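Long-range contacts in putative exported protein (Bordetella parapertussis, PDB 3OCJ), which is of unknown function but has the Rossmann-like fold of class I methyltransferases and so may use S-adenosylmethionine: residues 149-154 with 176-181; 128-133 with 157-162. All coordinates share one frame; numbering follows the deposited sequence.

Interaction 1 of 2, residues 149-154 with 176-181; sequences IDYDPE and RQDAWK
Tyr151 and Arg176 lie against each other where two parallel strands of a Rossmann-like methyltransferase sheet, 145-150 and the outermost 172-176, run out into loops at their C-terminal ends. With its CG anti to the backbone N (chi1 -154°), Tyr151 lays its ring across the segment 176-181, between Arg176 on one face and Asp178 on the opposite one. The Arg176 contact is an off-centre cation-pi interaction, Arg176 CZ standing 4.5 Å from the centroid of the Tyr151 ring, though the close fit of the guanidinium here is doubtful. Bends at chi2 and chi3 bring the guanidinium back to this place, where Pro153 CG packs over one of its faces, 3.8 Å from Arg176 NH2. On the other side of the tyrosine, Asp178 CB sits almost exactly on the normal of the Tyr151 ring, 4.0 Å from its centroid, a CH-pi contact. Asp178 is itself fixed by an Asx turn to Trp180 N and by a salt bridge to Lys181. Gln177 CB presses on Ile149 CG2 at 3.7 Å. Asp150 pairs with Arg176 in the sheet, and Asp150 O accepts the bond that crosses the contact, from Gln177 N at 3.1 Å, the donor lying well above the carbonyl plane.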
loop_
_atom_site.group_PDB
_atom_site.type_symbol
_atom_site.label_atom_id
_atom_site.label_comp_id
_atom_site.label_asym_id
_atom_site.label_seq_id
_atom_site.Cartn_x
_atom_site.Cartn_y
_atom_site.Cartn_z
ATOM N N ILE A 149 4.005 13.267 5.760
ATOM C CA ILE A 149 2.874 14.043 5.280
ATOM C C ILE A 149 1.708 13.086 5.082
ATOM O O ILE A 149 1.854 12.042 4.450
ATOM C CB ILE A 149 3.211 14.740 3.939
ATOM C CG1 ILE A 149 4.441 15.642 4.115
ATOM C CG2 ILE A 149 2.017 15.540 3.425
ATOM C CD1 ILE A 149 4.779 16.463 2.889
ATOM N N ASP A 150 0.552 13.421 5.634
ATOM C CA ASP A 150 -0.626 12.579 5.441
ATOM C C ASP A 150 -1.851 13.454 5.604
ATOM O O ASP A 150 -1.821 14.423 6.352
ATOM C CB ASP A 150 -0.636 11.415 6.445
ATOM C CG ASP A 150 -1.434 10.219 5.953
ATOM O OD1 ASP A 150 -2.643 10.371 5.689
ATOM O OD2 ASP A 150 -0.865 9.108 5.855
ATOM N N TYR A 151 -2.917 13.117 4.896
ATOM C CA TYR A 151 -4.140 13.906 4.988
ATOM C C TYR A 151 -5.032 13.396 6.112
ATOM O O TYR A 151 -5.959 14.091 6.549
ATOM C CB TYR A 151 -4.899 13.861 3.664
ATOM C CG TYR A 151 -5.786 15.055 3.410
ATOM C CD1 TYR A 151 -5.511 16.292 3.982
ATOM C CD2 TYR A 151 -6.876 14.951 2.563
ATOM C CE1 TYR A 151 -6.324 17.387 3.735
ATOM C CE2 TYR A 151 -7.688 16.035 2.312
ATOM C CZ TYR A 151 -7.407 17.245 2.898
ATOM O OH TYR A 151 -8.220 18.319 2.636
ATOM N N ASP A 152 -4.751 12.186 6.584
ATOM C CA ASP A 152 -5.549 11.572 7.645
ATOM C C ASP A 152 -4.945 11.898 9.012
ATOM O O ASP A 152 -3.840 11.450 9.332
ATOM C CB ASP A 152 -5.575 10.058 7.431
ATOM C CG ASP A 152 -6.422 9.329 8.453
ATOM O OD1 ASP A 152 -7.040 9.988 9.314
ATOM O OD2 ASP A 152 -6.470 8.086 8.383
ATOM N N PRO A 153 -5.659 12.672 9.837
ATOM C CA PRO A 153 -5.125 13.012 11.161
ATOM C C PRO A 153 -4.859 11.764 12.002
ATOM O O PRO A 153 -3.965 11.775 12.837
ATOM C CB PRO A 153 -6.251 13.835 11.801
ATOM C CG PRO A 153 -7.127 14.260 10.677
ATOM C CD PRO A 153 -7.006 13.225 9.611
ATOM N N GLU A 154 -5.628 10.702 11.780
ATOM C CA GLU A 154 -5.420 9.450 12.503
ATOM C C GLU A 154 -4.093 8.801 12.127
ATOM O O GLU A 154 -3.470 8.127 12.948
ATOM C CB GLU A 154 -6.564 8.468 12.240
ATOM C CG GLU A 154 -7.869 8.859 12.901
ATOM C CD GLU A 154 -7.733 8.980 14.407
ATOM O OE1 GLU A 154 -7.217 8.032 15.040
ATOM O OE2 GLU A 154 -8.140 10.024 14.957
ATOM N N ARG A 176 -0.210 17.687 8.194
ATOM C CA ARG A 176 -1.494 17.262 7.660
ATOM C C ARG A 176 -1.699 18.037 6.366
ATOM O O ARG A 176 -1.934 19.254 6.382
ATOM C CB ARG A 176 -2.625 17.556 8.658
ATOM C CG ARG A 176 -3.844 16.625 8.561
ATOM C CD ARG A 176 -4.902 17.122 7.582
ATOM N NE ARG A 176 -6.243 17.079 8.168
ATOM C CZ ARG A 176 -7.340 16.669 7.533
ATOM N NH1 ARG A 176 -7.276 16.257 6.279
ATOM N NH2 ARG A 176 -8.511 16.671 8.154
ATOM N N GLN A 177 -1.606 17.325 5.249
ATOM C CA GLN A 177 -1.716 17.915 3.924
ATOM C C GLN A 177 -2.272 16.866 2.981
ATOM O O GLN A 177 -2.036 15.671 3.158
ATOM C CB GLN A 177 -0.341 18.340 3.394
ATOM C CG GLN A 177 0.356 19.443 4.173
ATOM C CD GLN A 177 1.711 19.806 3.587
ATOM O OE1 GLN A 177 2.463 20.586 4.172
ATOM N NE2 GLN A 177 2.027 19.243 2.426
ATOM N N ASP A 178 -3.015 17.322 1.983
ATOM C CA ASP A 178 -3.418 16.479 0.868
ATOM C C ASP A 178 -2.189 16.141 0.035
ATOM O O ASP A 178 -1.583 17.013 -0.592
ATOM C CB ASP A 178 -4.433 17.243 0.023
ATOM C CG ASP A 178 -4.965 16.432 -1.151
ATOM O OD1 ASP A 178 -4.494 15.303 -1.402
ATOM O OD2 ASP A 178 -5.872 16.962 -1.818
ATOM N N ALA A 179 -1.816 14.867 0.028
ATOM C CA ALA A 179 -0.670 14.422 -0.749
ATOM C C ALA A 179 -0.726 14.861 -2.215
ATOM O O ALA A 179 0.300 15.163 -2.813
ATOM C CB ALA A 179 -0.521 12.903 -0.653
ATOM N N TRP A 180 -1.925 14.891 -2.799
ATOM C CA TRP A 180 -2.077 15.284 -4.200
ATOM C C TRP A 180 -1.775 16.762 -4.466
ATOM O O TRP A 180 -1.662 17.176 -5.616
ATOM C CB TRP A 180 -3.486 14.934 -4.710
ATOM C CG TRP A 180 -3.779 13.470 -4.634
ATOM C CD1 TRP A 180 -4.426 12.815 -3.629
ATOM C CD2 TRP A 180 -3.403 12.468 -5.589
ATOM N NE1 TRP A 180 -4.495 11.473 -3.907
ATOM C CE2 TRP A 180 -3.865 11.230 -5.099
ATOM C CE3 TRP A 180 -2.729 12.502 -6.814
ATOM C CZ2 TRP A 180 -3.687 10.032 -5.797
ATOM C CZ3 TRP A 180 -2.555 11.321 -7.503
ATOM C CH2 TRP A 180 -3.030 10.101 -6.995
ATOM N N LYS A 181 -1.640 17.553 -3.403
ATOM C CA LYS A 181 -1.358 18.987 -3.538
ATOM C C LYS A 181 0.044 19.333 -3.032
ATOM O O LYS A 181 0.356 20.500 -2.793
ATOM C CB LYS A 181 -2.408 19.820 -2.790
ATOM C CG LYS A 181 -3.842 19.600 -3.242
ATOM C CD LYS A 181 -4.797 20.502 -2.453
ATOM C CE LYS A 181 -6.256 20.075 -2.596
ATOM N NZ LYS A 181 -6.833 19.536 -1.316
#

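Interaction 2 of 2, residues 128-133 with 157-162; sequences GWMSEL and DGATRL
Trp129 rests its indole on the turn of helix 153-163 that carries Gly158, a clear case of a flat side chain seated on a residue that has none. Starting at the base, Trp129 CB lies 4.0 Å from Leu162 CD2. A chi1 of -74° sets CG beside the backbone N, and the ring swings out over the helix backbone: Trp129 CG and CD1 ride above the peptide of Gly158, Trp129 CD1 coming to 3.6 Å from Gly158 CA. Trp129 NE1 is nearer still, 3.3 Å from Gly158 CA, and CE2 follows just behind it. Together these atoms make a CH-pi contact in which Gly158 CA stands over the face of the five-membered ring, 26° off its normal. Further out, Trp129 CZ2 lies a long 4.2 Å from Arg161 NH2. Elsewhere the indole meets helix 68-76, where its ring encounters that of His72.

The contact belongs to the Rossmann-like core of the methyltransferase domain, in which the loop after strand 121-124 meets the helix after strand 145-150; in class I methyltransferases this loop region commonly lines the cofactor site, a role only inferred here. Beside the indole, the backbone closes on small groups. Ala159 CB lies 3.5 Å from Gly128 O, and the selenium of Met130, a selenomethionine, touches the same methyl and also packs on Ile172 and Leu174 of strand 172-176. Leu162, whose chi1 of -173° turns CG away from its own backbone N, extends Leu162 CD2 to 3.4 Å from Trp129 O.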
loop_
_atom_site.group_PDB
_atom_site.type_symbol
_atom_site.label_atom_id
_atom_site.label_comp_id
_atom_site.label_asym_id
_atom_site.label_seq_id
_atom_site.Cartn_x
_atom_site.Cartn_y
_atom_site.Cartn_z
ATOM N N GLY A 128 1.442 7.492 6.612
ATOM C CA GLY A 128 0.785 6.527 7.478
ATOM C C GLY A 128 1.457 6.528 8.842
ATOM O O GLY A 128 1.777 7.589 9.384
ATOM N N TRP A 129 1.689 5.343 9.398
ATOM C CA TRP A 129 2.353 5.230 10.698
ATOM C C TRP A 129 3.879 5.241 10.582
ATOM O O TRP A 129 4.574 5.083 11.583
ATOM C CB TRP A 129 1.905 3.961 11.434
ATOM C CG TRP A 129 0.513 4.040 11.987
ATOM C CD1 TRP A 129 -0.389 5.041 11.796
ATOM C CD2 TRP A 129 -0.133 3.070 12.822
ATOM N NE1 TRP A 129 -1.561 4.762 12.467
ATOM C CE2 TRP A 129 -1.427 3.555 13.102
ATOM C CE3 TRP A 129 0.262 1.846 13.367
ATOM C CZ2 TRP A 129 -2.331 2.856 13.903
ATOM C CZ3 TRP A 129 -0.640 1.151 14.162
ATOM C CH2 TRP A 129 -1.919 1.662 14.421
HETATM N N MSE A 130 4.388 5.407 9.361
HETATM C CA MSE A 130 5.836 5.509 9.111
HETATM C C MSE A 130 6.606 4.224 9.421
HETATM O O MSE A 130 7.766 4.263 9.842
HETATM C CB MSE A 130 6.430 6.707 9.865
HETATM C CG MSE A 130 5.926 8.035 9.322
HETATM SE SE MSE A 130 6.548 9.599 10.287
HETATM C CE MSE A 130 8.344 9.131 10.386
ATOM N N SER A 131 5.955 3.089 9.175
ATOM C CA SER A 131 6.493 1.772 9.509
ATOM C C SER A 131 7.869 1.533 8.899
ATOM O O SER A 131 8.774 0.999 9.548
ATOM C CB SER A 131 5.529 0.682 9.033
ATOM O OG SER A 131 4.176 1.058 9.252
ATOM N N GLU A 132 8.022 1.919 7.641
ATOM C CA GLU A 132 9.265 1.660 6.932
ATOM C C GLU A 132 10.404 2.532 7.476
ATOM O O GLU A 132 11.499 2.045 7.705
ATOM C CB GLU A 132 9.088 1.803 5.410
ATOM C CG GLU A 132 8.915 3.222 4.882
ATOM C CD GLU A 132 7.530 3.810 5.128
ATOM O OE1 GLU A 132 6.737 3.206 5.882
ATOM O OE2 GLU A 132 7.237 4.886 4.558
ATOM N N LEU A 133 10.136 3.809 7.724
ATOM C CA LEU A 133 11.182 4.697 8.224
ATOM C C LEU A 133 11.615 4.365 9.655
ATOM O O LEU A 133 12.787 4.493 10.004
ATOM C CB LEU A 133 10.753 6.166 8.123
ATOM C CG LEU A 133 10.471 6.725 6.725
ATOM C CD1 LEU A 133 10.185 8.220 6.819
ATOM C CD2 LEU A 133 11.624 6.459 5.778
ATOM N N ASP A 157 -1.434 10.829 14.136
ATOM C CA ASP A 157 -1.492 10.422 15.533
ATOM C C ASP A 157 -0.840 9.058 15.726
ATOM O O ASP A 157 -0.118 8.835 16.699
ATOM C CB ASP A 157 -2.939 10.383 16.032
ATOM C CG ASP A 157 -3.569 11.761 16.110
ATOM O OD1 ASP A 157 -2.852 12.760 15.889
ATOM O OD2 ASP A 157 -4.783 11.847 16.396
ATOM N N GLY A 158 -1.099 8.140 14.800
ATOM C CA GLY A 158 -0.525 6.810 14.887
ATOM C C GLY A 158 0.977 6.799 14.673
ATOM O O GLY A 158 1.696 6.007 15.288
ATOM N N ALA A 159 1.461 7.660 13.784
ATOM C CA ALA A 159 2.903 7.764 13.565
ATOM C C ALA A 159 3.585 8.239 14.844
ATOM O O ALA A 159 4.605 7.687 15.256
ATOM C CB ALA A 159 3.209 8.705 12.407
ATOM N N THR A 160 3.004 9.251 15.472
ATOM C CA THR A 160 3.542 9.758 16.727
ATOM C C THR A 160 3.571 8.668 17.792
ATOM O O THR A 160 4.582 8.487 18.473
ATOM C CB THR A 160 2.743 10.956 17.219
ATOM O OG1 THR A 160 1.361 10.605 17.325
ATOM C CG2 THR A 160 2.880 12.093 16.249
ATOM N N ARG A 161 2.471 7.930 17.918
ATOM C CA ARG A 161 2.385 6.857 18.909
ATOM C C ARG A 161 3.389 5.734 18.647
ATOM O O ARG A 161 3.987 5.202 19.583
ATOM C CB ARG A 161 0.962 6.291 18.997
ATOM C CG ARG A 161 -0.075 7.278 19.520
ATOM C CD ARG A 161 -1.377 6.583 19.916
ATOM N NE ARG A 161 -1.978 5.837 18.810
ATOM C CZ ARG A 161 -2.858 6.344 17.951
ATOM N NH1 ARG A 161 -3.246 7.607 18.059
ATOM N NH2 ARG A 161 -3.351 5.585 16.980
ATOM N N LEU A 162 3.577 5.375 17.379
ATOM C CA LEU A 162 4.503 4.308 17.026
ATOM C C LEU A 162 5.950 4.745 17.260
ATOM O O LEU A 162 6.803 3.929 17.602
ATOM C CB LEU A 162 4.300 3.878 15.569
ATOM C CG LEU A 162 5.096 2.653 15.103
ATOM C CD1 LEU A 162 4.701 1.426 15.912
ATOM C CD2 LEU A 162 4.894 2.395 13.611
#

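How the interactions relate
Both interactions involve helix 153-163, but at different points: interaction 1 includes its first residues, with Asp152 as N-cap, while interaction 2 packs on a later turn. Neither is wholly core. Interaction 1 sits at the edge of the sheet, and its larger contributors are mostly exposed, so charge, an aromatic ring and a backbone bond from the loop after strand 172-176 to the end of strand 145-150 share the work. Interaction 2 is smaller and rests on packing against glycine, alanine and leucine, with no such polar bond between its segments. The two meet directly: Asp150 OD2 probably accepts a hydrogen bond from Gly128 N at 2.9 Å, tying strand 145-150 to the loop after strand 121-124.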